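Local coordinates for protein endoglucanase (Mytilus edulis, PDB 1WC2) that hydrolyses internal beta-1,4-glucosidic linkages of cellulose and related beta-glucans, is active on carboxymethylcellulose, and also shows expansin activity, at residues 46-51 against 165-170; 72-77 against 94-99. All blocks are in the same frame, centred on the assembly; numbering follows the deposited sequence. Where two conformers were deposited one is given.

In the fold
From the N terminus, the chain first enters contact 1 at residues 46-51, where strand 49-53 begins. It then supplies both strands of contact 2, 72-77 and 94-99, which pair antiparallel and close a loop of only 16 intervening residues. Not until residues 165-170, between helices 157-163 and 170-173, is contact 1 completed, so contact 2 is nested inside the long loop that contact 1 closes. The two share one sheet, since strand 49-53 runs parallel beside strand 94-100, with Ala50 N bonded to Met98 O. A second tie runs from Thr167 OG1 to Thr96 O, joining the loop after helix 157-163 to the double-psi barrel.

Contact 1: residues 46-51 against 165-170; sequences GSFVAA and HRTPSN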
loop_
_atom_site.group_PDB
_atom_site.type_symbol
_atom_site.label_atom_id
_atom_site.label_comp_id
_atom_site.label_asym_id
_atom_site.label_seq_id
_atom_site.Cartn_x
_atom_site.Cartn_y
_atom_site.Cartn_z
ATOM N N GLY A 46 -8.350 11.451 2.957
ATOM C CA GLY A 46 -8.713 11.614 1.567
ATOM C C GLY A 46 -7.543 11.392 0.622
ATOM O O GLY A 46 -7.707 11.547 -0.582
ATOM N N SER A 47 -6.363 11.026 1.140
ATOM C CA SER A 47 -5.170 10.823 0.303
ATOM C C SER A 47 -5.025 9.384 -0.180
ATOM O O SER A 47 -5.683 8.472 0.333
ATOM C CB SER A 47 -3.919 11.185 1.098
ATOM O OG SER A 47 -3.829 12.588 1.273
ATOM N N PHE A 48 -4.173 9.204 -1.193
ATOM C CA PHE A 48 -3.722 7.893 -1.638
ATOM C C PHE A 48 -2.566 7.467 -0.719
ATOM O O PHE A 48 -1.394 7.811 -0.934
ATOM C CB PHE A 48 -3.309 7.921 -3.115
ATOM C CG PHE A 48 -4.475 8.005 -4.096
ATOM C CD1 PHE A 48 -4.401 8.843 -5.203
ATOM C CD2 PHE A 48 -5.609 7.200 -3.949
ATOM C CE1 PHE A 48 -5.455 8.906 -6.130
ATOM C CE2 PHE A 48 -6.654 7.267 -4.879
ATOM C CZ PHE A 48 -6.562 8.112 -5.973
ATOM N N VAL A 49 -2.945 6.758 0.347
ATOM C CA VAL A 49 -2.020 6.224 1.337
ATOM C C VAL A 49 -2.295 4.746 1.559
ATOM O O VAL A 49 -3.378 4.246 1.242
ATOM C CB VAL A 49 -2.075 7.023 2.675
ATOM C CG1 VAL A 49 -1.601 8.468 2.446
ATOM C CG2 VAL A 49 -3.468 6.979 3.319
ATOM N N ALA A 50 -1.300 4.066 2.118
ATOM C CA ALA A 50 -1.331 2.615 2.241
ATOM C C ALA A 50 -0.682 2.122 3.522
ATOM O O ALA A 50 0.201 2.768 4.087
ATOM C CB ALA A 50 -0.630 1.982 1.057
ATOM N N ALA A 51 -1.114 0.942 3.949
ATOM C CA ALA A 51 -0.435 0.152 4.965
ATOM C C ALA A 51 0.327 -0.965 4.254
ATOM O O ALA A 51 -0.268 -1.746 3.508
ATOM C CB ALA A 51 -1.441 -0.424 5.957
ATOM N N HIS A 165 -3.082 15.416 -6.583
ATOM C CA HIS A 165 -2.765 15.972 -5.281
ATOM C C HIS A 165 -3.107 15.016 -4.136
ATOM O O HIS A 165 -2.618 15.207 -3.036
ATOM C CB HIS A 165 -3.453 17.327 -5.070
ATOM C CG HIS A 165 -3.023 18.390 -6.036
ATOM N ND1 HIS A 165 -3.800 19.499 -6.310
ATOM C CD2 HIS A 165 -1.904 18.522 -6.790
ATOM C CE1 HIS A 165 -3.184 20.257 -7.201
ATOM N NE2 HIS A 165 -2.028 19.693 -7.502
ATOM N N ARG A 166 -3.938 14.003 -4.392
ATOM C CA ARG A 166 -4.245 12.993 -3.380
ATOM C C ARG A 166 -3.018 12.172 -2.989
ATOM O O ARG A 166 -2.981 11.651 -1.902
ATOM C CB ARG A 166 -5.388 12.076 -3.839
ATOM C CG ARG A 166 -6.744 12.770 -3.872
ATOM C CD ARG A 166 -7.862 11.937 -4.471
ATOM N NE ARG A 166 -7.621 11.641 -5.885
ATOM C CZ ARG A 166 -8.453 10.951 -6.662
ATOM N NH1 ARG A 166 -9.610 10.504 -6.195
ATOM N NH2 ARG A 166 -8.139 10.730 -7.933
ATOM N N THR A 167 -2.030 12.037 -3.878
ATOM C CA THR A 167 -0.751 11.420 -3.476
ATOM C C THR A 167 0.004 12.441 -2.631
ATOM O O THR A 167 0.332 13.507 -3.156
ATOM C CB THR A 167 0.096 11.067 -4.707
ATOM O OG1 THR A 167 -0.570 10.077 -5.510
ATOM C CG2 THR A 167 1.449 10.463 -4.311
ATOM N N PRO A 168 0.280 12.179 -1.355
ATOM C CA PRO A 168 0.991 13.171 -0.533
ATOM C C PRO A 168 2.391 13.505 -1.047
ATOM O O PRO A 168 3.085 12.651 -1.594
ATOM C CB PRO A 168 1.057 12.504 0.844
ATOM C CG PRO A 168 -0.078 11.545 0.838
ATOM C CD PRO A 168 -0.067 10.987 -0.559
ATOM N N SER A 169 2.796 14.752 -0.840
ATOM C CA SER A 169 4.147 15.214 -1.134
ATOM C C SER A 169 5.147 14.830 -0.040
ATOM O O SER A 169 4.776 14.483 1.087
ATOM C CB SER A 169 4.138 16.738 -1.279
ATOM O OG SER A 169 3.829 17.319 -0.030
ATOM N N ASN A 170 6.427 14.924 -0.360
ATOM C CA ASN A 170 7.463 14.754 0.647
ATOM C C ASN A 170 7.334 15.763 1.798
ATOM O O ASN A 170 7.581 15.419 2.949
ATOM C CB ASN A 170 8.855 14.816 0.015
ATOM C CG ASN A 170 9.137 13.625 -0.904
ATOM O OD1 ASN A 170 8.826 12.473 -0.568
ATOM N ND2 ASN A 170 9.716 13.894 -2.070
HETATM O O HOH W 1 -2.543 14.643 -0.375
#
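Phe48 and Arg166 bring the loop between helices 157-163 and 170-173 against the start of strand 49-53, a strand of the double-psi beta-barrel of this family 45 glycoside hydrolase. These two residues contribute more than half of the buried surface. The Phe48 ring reaches the guanidinium by its far corner: CZ stands over the centre of that group, 3.5 Å from Arg166 CZ, with the two planes 48° apart, so ring and guanidinium are tilted and not stacked flat. Arg166 CD lies over one face of the phenyl, and the bend at chi3 (-64°) beyond it turns NE and the guanidinium toward the CE1-CZ end of the ring. The charged end is also paired, through NH2, with Asp164, which would help fix the rotation of the guanidinium. At the ring edge sits Thr167 OG1, whose own hydrogen bond goes to Thr96 O in strand 94-100.

Polar contacts include one direct backbone bond and a water bridge. Phe48 N donates to Arg166 O at 2.8 Å and a fairly straight 158°. Beside this bond a water spans the segments, donating to Ser47 OG at 2.9 Å and to His165 O at 2.7 Å. Ser47 OG is further bonded to Trp43 O, so this buried hydroxyl is held by protein and solvent together.

Pro168 packs against three successive residues. Its CD rests on the carbonyl oxygen of Phe48, while its CG meets the CB of Ser47. The apolar pair is with the strand residue Val49, whose side chain is about 9 Å from those of Asp24 and Asp132, the probable nucleophile and proton donor; the two side chains cross at about a right angle, with Val49 CG1 3.8 Å from Pro168 CG.

Contact 2: residues 72-77 against 94-99; sequences CIKLTT and SKTFMI
With CG anti to its carbonyl carbon (chi1 -63°), Leu75 brings CD1 to the phenyl ring of Phe97, 3.9 Å from its CE1, and the two side chains cross at about a right angle. On the other face of the sheet, Lys74 has CG anti to the backbone N (chi1 -177°). The start of its chain thereby crosses Thr96 obliquely, with Lys74 CB 3.4 Å from Thr96 OG1. Cys72 adds to this face: its CB packs on Thr96 CG2, and SG lies against Met98 CB.

The backbones form an antiparallel pair belonging to the double-psi barrel. Ile73 and Phe97 are a hydrogen-bonded pair with two nearly straight links, Ile73 N to Phe97 O and Phe97 N to Ile73 O, each 2.9 Å. Leu75 and Lys95 make the next such pair less evenly. Leu75 N donates to Lys95 O at 2.9 Å, whereas the return bond from Lys95 N to Leu75 O stretches to 3.3 Å and bends to 141°. Leu75 O also takes a CA-H contact from Ser94, 3.1 Å from Ser94 CA; Ser94 itself is the non-hydrogen-bonded partner of Thr76. Beyond Phe97, Ile99 CD1 meets Ile73 CG1 at 4.0 Å, extending the apolar packing of Leu75 and Phe97.

Both strands have further neighbours. Strand 72-78 continues the sheet to strand 148-155 through backbone bonds from Cys72, Lys74 and Thr76, and the Phe97 ring meets that of Phe48 next to strand 49-53. Tyr56 of helix 54-57 packs on Ile73 and Ile99, while helix 157-163 lies over the opposite face, touching Thr96 through Glu160 and tied to the sheet by the Cys72-Cys157 disulfide.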
loop_
_atom_site.group_PDB
_atom_site.type_symbol
_atom_site.label_atom_id
_atom_site.label_comp_id
_atom_site.label_asym_id
_atom_site.label_seq_id
_atom_site.Cartn_x
_atom_site.Cartn_y
_atom_site.Cartn_z
ATOM N N CYS A 72 6.834 6.311 -1.551
ATOM C CA CYS A 72 5.732 6.238 -2.506
ATOM C C CYS A 72 5.915 5.082 -3.488
ATOM O O CYS A 72 7.018 4.858 -4.023
ATOM C CB CYS A 72 5.560 7.564 -3.251
ATOM S SG CYS A 72 4.858 8.864 -2.193
ATOM N N ILE A 73 4.815 4.366 -3.698
ATOM C CA ILE A 73 4.738 3.193 -4.558
ATOM C C ILE A 73 3.685 3.446 -5.637
ATOM O O ILE A 73 2.517 3.678 -5.332
ATOM C CB ILE A 73 4.318 1.932 -3.753
ATOM C CG1 ILE A 73 5.212 1.705 -2.530
ATOM C CG2 ILE A 73 4.252 0.717 -4.697
ATOM C CD1 ILE A 73 6.606 1.389 -2.857
ATOM N N LYS A 74 4.110 3.400 -6.898
ATOM C CA LYS A 74 3.213 3.510 -8.041
ATOM C C LYS A 74 2.700 2.127 -8.418
ATOM O O LYS A 74 3.498 1.219 -8.699
ATOM C CB LYS A 74 3.935 4.158 -9.224
ATOM C CG LYS A 74 3.041 4.365 -10.444
ATOM C CD LYS A 74 3.764 5.085 -11.579
ATOM C CE LYS A 74 2.879 5.270 -12.814
ATOM N NZ LYS A 74 3.673 5.814 -13.954
ATOM N N LEU A 75 1.381 1.960 -8.385
ATOM C CA LEU A 75 0.723 0.706 -8.726
ATOM C C LEU A 75 0.097 0.814 -10.104
ATOM O O LEU A 75 -0.545 1.821 -10.407
ATOM C CB LEU A 75 -0.370 0.395 -7.707
ATOM C CG LEU A 75 0.078 0.167 -6.257
ATOM C CD1 LEU A 75 -1.126 -0.213 -5.406
ATOM C CD2 LEU A 75 1.157 -0.901 -6.182
ATOM N N THR A 76 0.275 -0.218 -10.927
ATOM C CA THR A 76 -0.346 -0.318 -12.246
ATOM C C THR A 76 -1.205 -1.578 -12.290
ATOM O O THR A 76 -0.730 -2.667 -11.964
ATOM C CB THR A 76 0.748 -0.368 -13.331
ATOM O OG1 THR A 76 1.525 0.839 -13.275
ATOM C CG2 THR A 76 0.123 -0.428 -14.732
ATOM N N THR A 77 -2.471 -1.455 -12.694
ATOM C CA THR A 77 -3.358 -2.619 -12.707
ATOM C C THR A 77 -2.971 -3.582 -13.823
ATOM O O THR A 77 -2.609 -3.164 -14.932
ATOM C CB THR A 77 -4.832 -2.212 -12.874
ATOM O OG1 THR A 77 -4.989 -1.489 -14.104
ATOM C CG2 THR A 77 -5.287 -1.295 -11.732
ATOM N N SER A 94 -3.202 3.533 -13.254
ATOM C CA SER A 94 -2.146 3.697 -12.265
ATOM C C SER A 94 -2.294 4.918 -11.369
ATOM O O SER A 94 -2.602 6.021 -11.846
ATOM C CB SER A 94 -0.774 3.754 -12.941
ATOM O OG SER A 94 -0.592 4.978 -13.627
ATOM N N LYS A 95 -2.010 4.709 -10.085
ATOM C CA LYS A 95 -1.948 5.775 -9.095
ATOM C C LYS A 95 -0.795 5.456 -8.138
ATOM O O LYS A 95 -0.362 4.297 -8.038
ATOM C CB LYS A 95 -3.255 5.889 -8.290
ATOM C CG LYS A 95 -4.472 6.415 -9.057
ATOM C CD LYS A 95 -4.294 7.840 -9.548
ATOM C CE LYS A 95 -5.574 8.393 -10.176
ATOM N NZ LYS A 95 -5.363 9.713 -10.820
ATOM N N THR A 96 -0.335 6.475 -7.421
ATOM C CA THR A 96 0.771 6.353 -6.481
ATOM C C THR A 96 0.284 6.550 -5.037
ATOM O O THR A 96 -0.471 7.494 -4.742
ATOM C CB THR A 96 1.861 7.372 -6.844
ATOM O OG1 THR A 96 2.456 7.020 -8.100
ATOM C CG2 THR A 96 3.010 7.378 -5.833
ATOM N N PHE A 97 0.744 5.670 -4.150
ATOM C CA PHE A 97 0.335 5.625 -2.753
ATOM C C PHE A 97 1.545 5.827 -1.855
ATOM O O PHE A 97 2.580 5.191 -2.040
ATOM C CB PHE A 97 -0.332 4.274 -2.440
ATOM C CG PHE A 97 -1.576 4.019 -3.248
ATOM C CD1 PHE A 97 -1.484 3.569 -4.557
ATOM C CD2 PHE A 97 -2.837 4.247 -2.713
ATOM C CE1 PHE A 97 -2.620 3.370 -5.329
ATOM C CE2 PHE A 97 -3.983 4.036 -3.483
ATOM C CZ PHE A 97 -3.870 3.600 -4.791
ATOM N N MET A 98 1.420 6.685 -0.850
ATOM C CA MET A 98 2.450 6.819 0.185
ATOM C C MET A 98 2.210 5.808 1.309
ATOM O O MET A 98 1.088 5.720 1.829
ATOM C CB MET A 98 2.452 8.227 0.777
ATOM C CG MET A 98 3.510 8.409 1.872
ATOM S SD MET A 98 3.573 10.089 2.553
ATOM C CE MET A 98 4.458 10.948 1.197
ATOM N N ILE A 99 3.259 5.084 1.707
ATOM C CA ILE A 99 3.173 4.195 2.865
ATOM C C ILE A 99 3.138 5.053 4.139
ATOM O O ILE A 99 4.099 5.766 4.445
ATOM C CB ILE A 99 4.357 3.197 2.898
ATOM C CG1 ILE A 99 4.281 2.240 1.697
ATOM C CG2 ILE A 99 4.381 2.431 4.217
ATOM C CD1 ILE A 99 5.542 1.401 1.477
#